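Local coordinates for protein phosphatidylinositol-specific phospholipase C1 (Streptomyces antibioticus, PDB 3H4X) that belongs to the calcium-dependent phosphoinositide phospholipase C family and folds as an alpha/beta barrel built largely on parallel strands, at residues Val34-His37 / Glu43-Arg46; Thr209-Ala214 / Glu245-Pro250; Ala307-Leu312 / Ala322-Leu327. One frame throughout, in Å; residues are numbered along the deposited sequence.

Interaction 1 (Val34-His37 / Glu43-Arg46); sequences VGVH and EKYR
The Tyr45 ring takes Val36 at its edge, near the ring plane. CG1 of Val36 lies 4.1 Å from CE2 of Tyr45, and CG2 of Val36 lies 3.9 Å from the Tyr45 hydroxyl oxygen OH. The valine and the phenol point at each other, CG1 meeting the ring edge and CG2 the hydroxyl oxygen. Val36 CG1 is anti to the backbone N (chi1 178°), which turns this methyl toward the 43-46 segment, where it touches both the ring edge and Lys44. It meets CD of Lys44 at 3.9 Å, the two side chains running alongside in opposite senses. The Lys44 chain is nearly extended to CE and bends only at its last torsion (chi4 68°). CE comes within 3.1 Å of the His37 carbonyl O. NZ makes a salt bridge with Glu41 and a hydrogen bond to the Asn38 carbonyl. Lys44 thus ties the later part of the loop back to its start, at Asn38 and Glu41. Val36 ends strand 31-36, which runs parallel to strands 58-64 and 319-322. Leu331 of helix 328-331 touches both Val36 and Tyr45, and helix 48-52 packs on Tyr45 through Asp50 and Ala51.

Interaction 2 (Thr209-Ala214 / Glu245-Pro250); sequences TDVEYA and ERYADP
Asp210 and Tyr247 meet at a steep angle, with the carboxylate and ring planes 79° apart. The phenol OH of Tyr247 donates a hydrogen bond to Asp210 OD2, 2.7 Å away. OD2 lies at the edge of the ring, in its plane. Seen from the aspartate, the phenol comes from above the carboxylate plane, 43° out of it. The other oxygen is also held: Val211 N donates to Asp210 OD1 at 2.8 Å, again from out of the carboxylate plane. CG of Asp210 sits between its backbone N and carbonyl carbon (chi1 54°), which keeps OD1 close to the helix backbone while OD2 faces the tyrosine. A water adds a second donor to OD2, at 2.8 Å from its oxygen. The same water accepts from Arg246 NH1 at 3.0 Å and lies in the guanidinium plane. Aspartate and arginine are therefore joined through water, and the nearby positive charge probably favours the charged carboxylate. Arg246 also covers one face of the Tyr247 ring, with CG 3.6 Å above its centre. Val211 lies alongside the ring, its CG2 3.7 Å from Tyr247 CD1. Phe256 stacks on Tyr247, and Arg246 also bonds to the carbonyls of His236 and Gly237. Both segments also supply residues to acetyl-group pockets, Glu212 to one and Glu245 to another. The contact ties the first turn of helix 209-222 to the loop between strands 232-236 and 258-262. It belongs to the C-terminal end of an alpha/beta barrel, where loops leave the strands and the following helices begin.

Interaction 3 (Ala307-Leu312 / Ala322-Leu327); sequences ARVRQL and ADWYPL. With EOH (ethanol), chain R.
In this alpha/beta barrel, helix 302-314 packs on the loop after strand 319-322, and an inverse gamma turn centred on Trp324 lies in that loop. A type I beta turn follows from Trp324 to Leu327, and Leu327 is the N-cap residue of helix 328-331. The indole of Trp324 reaches the helix with its six-membered ring. CG2 of Val309 lies 4.0 Å from Trp324 CZ3, and CG of Arg308 lies 4.2 Å from CH2 of Trp324. Both carbons sit at the edge of the indole, near its plane. One indole face is packed by Ala322, whose CB stands 3.6 Å above the ring centre. Trp324 NE1 is satisfied by the Asp296 carbonyl. Arg308 sets out toward the tryptophan, but bends at chi2 and chi3 (51° and 49°) turn its guanidinium elsewhere. That group bonds to the carbonyls of Ala288 and Pro293, while NE makes a weak bond to Gln311 OE1. Its contact with the indole is made through the aliphatic CG. Beyond the tryptophan, Pro326 CD lies over one face of the Tyr325 ring, toward its rim. An ethanol molecule, probably from the crystallisation liquor, donates from its O to the Tyr325 carbonyl O at 2.8 Å.

How the interactions relate
Interactions 1 and 3 are neighbours, with centres about 12 Å apart on the same side of the chain's centre. Interaction 2 lies on the opposite side, its centre about 30 Å from that of interaction 1 and 31 Å from that of interaction 3. Strands 31-36 and 319-322 join the first two: His37 N lies 2.9 Å from Ala322 O, a probable hydrogen bond, and Tyr325 packs on Lys44 and Tyr45. Interaction 3 is buried and apolar across its segments. Interaction 1 is partly buried and mixes apolar contacts with a lysine whose charge is met within the loop. Interaction 2 is also buried, yet its chief contacts are polar, with one valine against the ring.

Interaction 1 (Val34-His37 / Glu43-Arg46)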
# COMPACT_ATOMS: atom_id res chain seq x y z
N VAL A 34 6.36 9.37 -3.26
CA VAL A 34 5.08 9.85 -3.77
C VAL A 34 4.24 8.72 -4.36
O VAL A 34 4.76 7.82 -5.03
CB VAL A 34 5.31 10.96 -4.83
CG1 VAL A 34 3.99 11.58 -5.26
CG2 VAL A 34 6.25 12.02 -4.28
N GLY A 35 2.94 8.77 -4.11
CA GLY A 35 2.03 7.74 -4.60
C GLY A 35 0.91 8.28 -5.45
O GLY A 35 0.60 9.48 -5.42
N VAL A 36 0.29 7.38 -6.21
CA VAL A 36 -0.87 7.70 -7.02
C VAL A 36 -2.06 6.88 -6.57
O VAL A 36 -2.01 5.65 -6.56
CB VAL A 36 -0.62 7.42 -8.52
CG1 VAL A 36 -1.87 7.72 -9.32
CG2 VAL A 36 0.55 8.24 -9.02
N HIS A 37 -3.13 7.57 -6.20
CA HIS A 37 -4.36 6.92 -5.80
C HIS A 37 -5.07 6.32 -7.02
O HIS A 37 -5.02 6.89 -8.10
CB HIS A 37 -5.27 7.93 -5.10
CG HIS A 37 -6.45 7.32 -4.42
ND1 HIS A 37 -7.75 7.52 -4.86
CD2 HIS A 37 -6.54 6.50 -3.35
CE1 HIS A 37 -8.58 6.86 -4.08
NE2 HIS A 37 -7.87 6.23 -3.15
N GLU A 43 -8.24 5.97 -17.02
CA GLU A 43 -8.16 7.41 -17.23
C GLU A 43 -6.82 7.99 -16.77
O GLU A 43 -6.36 9.00 -17.31
CB GLU A 43 -9.31 8.12 -16.50
CG GLU A 43 -9.34 9.62 -16.68
CD GLU A 43 -10.42 10.28 -15.83
OE1 GLU A 43 -10.90 9.64 -14.87
OE2 GLU A 43 -10.80 11.43 -16.13
N LYS A 44 -6.20 7.36 -15.78
CA LYS A 44 -4.89 7.80 -15.30
C LYS A 44 -3.78 7.16 -16.11
O LYS A 44 -2.85 7.83 -16.55
CB LYS A 44 -4.71 7.45 -13.82
CG LYS A 44 -5.67 8.14 -12.87
CD LYS A 44 -5.12 8.11 -11.45
CE LYS A 44 -6.11 8.65 -10.44
NZ LYS A 44 -7.27 7.72 -10.31
N TYR A 45 -3.88 5.84 -16.30
CA TYR A 45 -2.86 5.05 -16.97
C TYR A 45 -3.55 4.06 -17.90
O TYR A 45 -4.35 3.24 -17.46
CB TYR A 45 -1.99 4.31 -15.95
CG TYR A 45 -1.16 5.26 -15.11
CD1 TYR A 45 -0.12 5.98 -15.68
CD2 TYR A 45 -1.43 5.45 -13.76
CE1 TYR A 45 0.64 6.85 -14.94
CE2 TYR A 45 -0.67 6.33 -13.00
CZ TYR A 45 0.36 7.03 -13.59
OH TYR A 45 1.12 7.91 -12.85
N ARG A 46 -3.25 4.14 -19.19
CA ARG A 46 -3.89 3.29 -20.17
C ARG A 46 -3.74 1.81 -19.81
O ARG A 46 -4.70 1.04 -19.88
CB ARG A 46 -3.35 3.56 -21.57
CG ARG A 46 -4.05 2.77 -22.65
CD ARG A 46 -3.61 3.20 -24.04
NE ARG A 46 -4.13 2.31 -25.07
CZ ARG A 46 -5.40 2.29 -25.47
NH1 ARG A 46 -6.28 3.11 -24.91
NH2 ARG A 46 -5.79 1.45 -26.41

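Interaction 2 (Thr209-Ala214 / Glu245-Pro250)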
# COMPACT_ATOMS: atom_id res chain seq x y z
N THR A 209 -10.94 -5.57 7.70
CA THR A 209 -9.69 -5.97 7.07
C THR A 209 -8.49 -5.89 8.01
O THR A 209 -7.64 -6.77 8.01
CB THR A 209 -9.42 -5.07 5.86
OG1 THR A 209 -10.47 -5.26 4.90
CG2 THR A 209 -8.07 -5.37 5.22
N ASP A 210 -8.42 -4.81 8.79
CA ASP A 210 -7.26 -4.58 9.64
C ASP A 210 -7.11 -5.61 10.75
O ASP A 210 -6.07 -6.26 10.87
CB ASP A 210 -7.19 -3.13 10.15
CG ASP A 210 -8.45 -2.66 10.88
OD1 ASP A 210 -9.47 -3.38 10.96
OD2 ASP A 210 -8.40 -1.51 11.37
N VAL A 211 -8.16 -5.79 11.53
CA VAL A 211 -8.16 -6.78 12.59
C VAL A 211 -8.02 -8.20 12.03
O VAL A 211 -7.32 -9.03 12.59
CB VAL A 211 -9.43 -6.67 13.47
CG1 VAL A 211 -9.60 -7.90 14.36
CG2 VAL A 211 -9.40 -5.39 14.28
N GLU A 212 -8.68 -8.46 10.91
CA GLU A 212 -8.63 -9.79 10.32
C GLU A 212 -7.22 -10.14 9.86
O GLU A 212 -6.72 -11.22 10.14
CB GLU A 212 -9.63 -9.92 9.17
CG GLU A 212 -9.75 -11.33 8.66
CD GLU A 212 -10.93 -11.54 7.74
OE1 GLU A 212 -11.73 -10.59 7.56
OE2 GLU A 212 -11.06 -12.65 7.19
N TYR A 213 -6.58 -9.22 9.14
CA TYR A 213 -5.25 -9.54 8.63
C TYR A 213 -4.17 -9.51 9.72
O TYR A 213 -3.29 -10.36 9.75
CB TYR A 213 -4.87 -8.67 7.43
CG TYR A 213 -3.71 -9.26 6.66
CD1 TYR A 213 -3.92 -10.19 5.63
CD2 TYR A 213 -2.40 -8.93 6.98
CE1 TYR A 213 -2.85 -10.75 4.94
CE2 TYR A 213 -1.33 -9.48 6.29
CZ TYR A 213 -1.56 -10.38 5.28
OH TYR A 213 -0.48 -10.92 4.62
N ALA A 214 -4.26 -8.55 10.64
CA ALA A 214 -3.33 -8.52 11.76
C ALA A 214 -3.46 -9.79 12.61
O ALA A 214 -2.46 -10.34 13.06
CB ALA A 214 -3.55 -7.28 12.61
N GLU A 245 -4.08 1.87 19.86
CA GLU A 245 -4.86 1.77 21.09
C GLU A 245 -6.35 1.61 20.79
O GLU A 245 -7.12 1.28 21.68
CB GLU A 245 -4.60 2.97 22.00
CG GLU A 245 -3.15 3.12 22.46
CD GLU A 245 -2.72 2.08 23.49
OE1 GLU A 245 -3.56 1.26 23.93
OE2 GLU A 245 -1.53 2.09 23.87
N ARG A 246 -6.75 1.83 19.53
CA ARG A 246 -8.14 1.61 19.12
C ARG A 246 -8.51 0.14 19.13
O ARG A 246 -9.69 -0.19 19.17
CB ARG A 246 -8.39 2.18 17.72
CG ARG A 246 -7.82 1.31 16.60
CD ARG A 246 -8.14 1.88 15.22
NE ARG A 246 -7.60 3.22 15.05
CZ ARG A 246 -7.65 3.90 13.90
NH1 ARG A 246 -8.22 3.35 12.84
NH2 ARG A 246 -7.13 5.11 13.84
N TYR A 247 -7.52 -0.74 19.07
CA TYR A 247 -7.77 -2.18 19.08
C TYR A 247 -7.77 -2.68 20.52
O TYR A 247 -6.78 -2.53 21.23
CB TYR A 247 -6.72 -2.93 18.25
CG TYR A 247 -6.61 -2.39 16.84
CD1 TYR A 247 -7.66 -2.52 15.94
CD2 TYR A 247 -5.46 -1.73 16.42
CE1 TYR A 247 -7.57 -2.02 14.66
CE2 TYR A 247 -5.36 -1.23 15.13
CZ TYR A 247 -6.42 -1.37 14.26
OH TYR A 247 -6.31 -0.87 12.98
N ALA A 248 -8.89 -3.27 20.94
CA ALA A 248 -9.04 -3.70 22.33
C ALA A 248 -8.13 -4.87 22.69
O ALA A 248 -7.81 -5.07 23.86
CB ALA A 248 -10.49 -4.03 22.63
N ASP A 249 -7.73 -5.65 21.69
CA ASP A 249 -6.82 -6.77 21.93
C ASP A 249 -5.38 -6.32 21.74
O ASP A 249 -4.92 -6.11 20.62
CB ASP A 249 -7.14 -7.94 20.99
CG ASP A 249 -6.25 -9.14 21.24
OD1 ASP A 249 -5.39 -9.08 22.14
OD2 ASP A 249 -6.40 -10.15 20.52
N PRO A 250 -4.64 -6.17 22.85
CA PRO A 250 -3.26 -5.68 22.75
C PRO A 250 -2.38 -6.58 21.90
O PRO A 250 -1.38 -6.12 21.35
CB PRO A 250 -2.77 -5.68 24.20
CG PRO A 250 -3.99 -5.78 25.04
CD PRO A 250 -5.03 -6.48 24.23
O HOH W 1 -9.71 0.79 12.21

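Interaction 3 (Ala307-Leu312 / Ala322-Leu327)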
# COMPACT_ATOMS: atom_id res chain seq x y z
N ALA A 307 6.68 21.38 -3.63
CA ALA A 307 6.63 22.07 -2.35
C ALA A 307 5.80 21.28 -1.35
O ALA A 307 6.14 21.17 -0.18
CB ALA A 307 6.09 23.48 -2.51
N ARG A 308 4.69 20.73 -1.83
CA ARG A 308 3.80 19.96 -0.98
C ARG A 308 4.48 18.67 -0.48
O ARG A 308 4.37 18.32 0.69
CB ARG A 308 2.49 19.66 -1.72
CG ARG A 308 1.44 18.91 -0.91
CD ARG A 308 1.14 19.56 0.43
NE ARG A 308 0.88 21.00 0.38
CZ ARG A 308 -0.27 21.55 -0.01
NH1 ARG A 308 -1.28 20.80 -0.42
NH2 ARG A 308 -0.41 22.87 0.01
N VAL A 309 5.19 17.99 -1.37
CA VAL A 309 5.93 16.80 -0.97
C VAL A 309 6.98 17.14 0.09
O VAL A 309 7.13 16.42 1.08
CB VAL A 309 6.59 16.11 -2.18
CG1 VAL A 309 7.50 14.99 -1.72
CG2 VAL A 309 5.53 15.59 -3.13
N ARG A 310 7.70 18.23 -0.11
CA ARG A 310 8.70 18.66 0.86
C ARG A 310 8.07 18.99 2.21
O ARG A 310 8.63 18.67 3.26
CB ARG A 310 9.46 19.87 0.33
CG ARG A 310 10.31 19.57 -0.88
CD ARG A 310 11.54 18.76 -0.51
NE ARG A 310 12.49 18.68 -1.61
CZ ARG A 310 13.76 18.30 -1.47
NH1 ARG A 310 14.23 17.97 -0.27
NH2 ARG A 310 14.56 18.26 -2.52
N GLN A 311 6.91 19.64 2.19
CA GLN A 311 6.21 19.96 3.43
C GLN A 311 5.85 18.69 4.18
O GLN A 311 6.06 18.58 5.39
CB GLN A 311 4.95 20.78 3.15
CG GLN A 311 4.19 21.13 4.43
CD GLN A 311 2.84 21.78 4.18
OE1 GLN A 311 2.34 21.78 3.06
NE2 GLN A 311 2.26 22.35 5.22
N LEU A 312 5.32 17.71 3.46
CA LEU A 312 4.92 16.46 4.11
C LEU A 312 6.12 15.65 4.59
O LEU A 312 6.05 15.00 5.62
CB LEU A 312 4.00 15.65 3.19
CG LEU A 312 2.71 16.40 2.86
CD1 LEU A 312 1.74 15.52 2.08
CD2 LEU A 312 2.05 16.95 4.12
N ALA A 322 -1.70 11.45 -4.06
CA ALA A 322 -2.72 12.26 -4.70
C ALA A 322 -2.97 11.62 -6.08
O ALA A 322 -2.74 10.42 -6.25
CB ALA A 322 -2.28 13.71 -4.83
N ASP A 323 -3.44 12.41 -7.04
CA ASP A 323 -3.74 11.90 -8.38
C ASP A 323 -2.84 12.51 -9.45
O ASP A 323 -3.28 12.74 -10.57
CB ASP A 323 -5.20 12.19 -8.75
CG ASP A 323 -6.19 11.45 -7.88
OD1 ASP A 323 -5.78 10.56 -7.11
OD2 ASP A 323 -7.40 11.74 -7.98
N TRP A 324 -1.58 12.75 -9.11
CA TRP A 324 -0.69 13.54 -9.97
C TRP A 324 -0.06 12.75 -11.13
O TRP A 324 1.13 12.89 -11.40
CB TRP A 324 0.40 14.21 -9.15
CG TRP A 324 -0.12 15.16 -8.10
CD1 TRP A 324 -1.27 15.90 -8.16
CD2 TRP A 324 0.49 15.47 -6.84
NE1 TRP A 324 -1.41 16.65 -7.02
CE2 TRP A 324 -0.34 16.41 -6.19
CE3 TRP A 324 1.66 15.05 -6.20
CZ2 TRP A 324 -0.04 16.92 -4.93
CZ3 TRP A 324 1.95 15.57 -4.95
CH2 TRP A 324 1.11 16.49 -4.33
N TYR A 325 -0.86 11.95 -11.81
CA TYR A 325 -0.34 11.19 -12.94
C TYR A 325 0.25 12.06 -14.08
O TYR A 325 1.13 11.60 -14.80
CB TYR A 325 -1.38 10.18 -13.47
CG TYR A 325 -2.61 10.81 -14.07
CD1 TYR A 325 -2.66 11.16 -15.41
CD2 TYR A 325 -3.74 11.05 -13.30
CE1 TYR A 325 -3.79 11.73 -15.97
CE2 TYR A 325 -4.87 11.63 -13.84
CZ TYR A 325 -4.89 11.96 -15.18
OH TYR A 325 -6.02 12.54 -15.73
N PRO A 326 -0.23 13.31 -14.23
CA PRO A 326 0.37 14.16 -15.26
C PRO A 326 1.78 14.63 -14.93
O PRO A 326 2.43 15.26 -15.76
CB PRO A 326 -0.58 15.37 -15.31
CG PRO A 326 -1.86 14.89 -14.75
CD PRO A 326 -1.45 13.91 -13.67
N LEU A 327 2.25 14.32 -13.72
CA LEU A 327 3.55 14.82 -13.27
C LEU A 327 4.51 13.71 -12.85
O LEU A 327 4.87 13.61 -11.68
CB LEU A 327 3.35 15.79 -12.10
CG LEU A 327 2.45 17.01 -12.33
CD1 LEU A 327 2.16 17.71 -11.01
CD2 LEU A 327 3.07 17.97 -13.33
C1 EOH R . -0.43 11.54 -18.48
C2 EOH R . -0.71 13.04 -18.38
O EOH R . 0.44 11.09 -17.47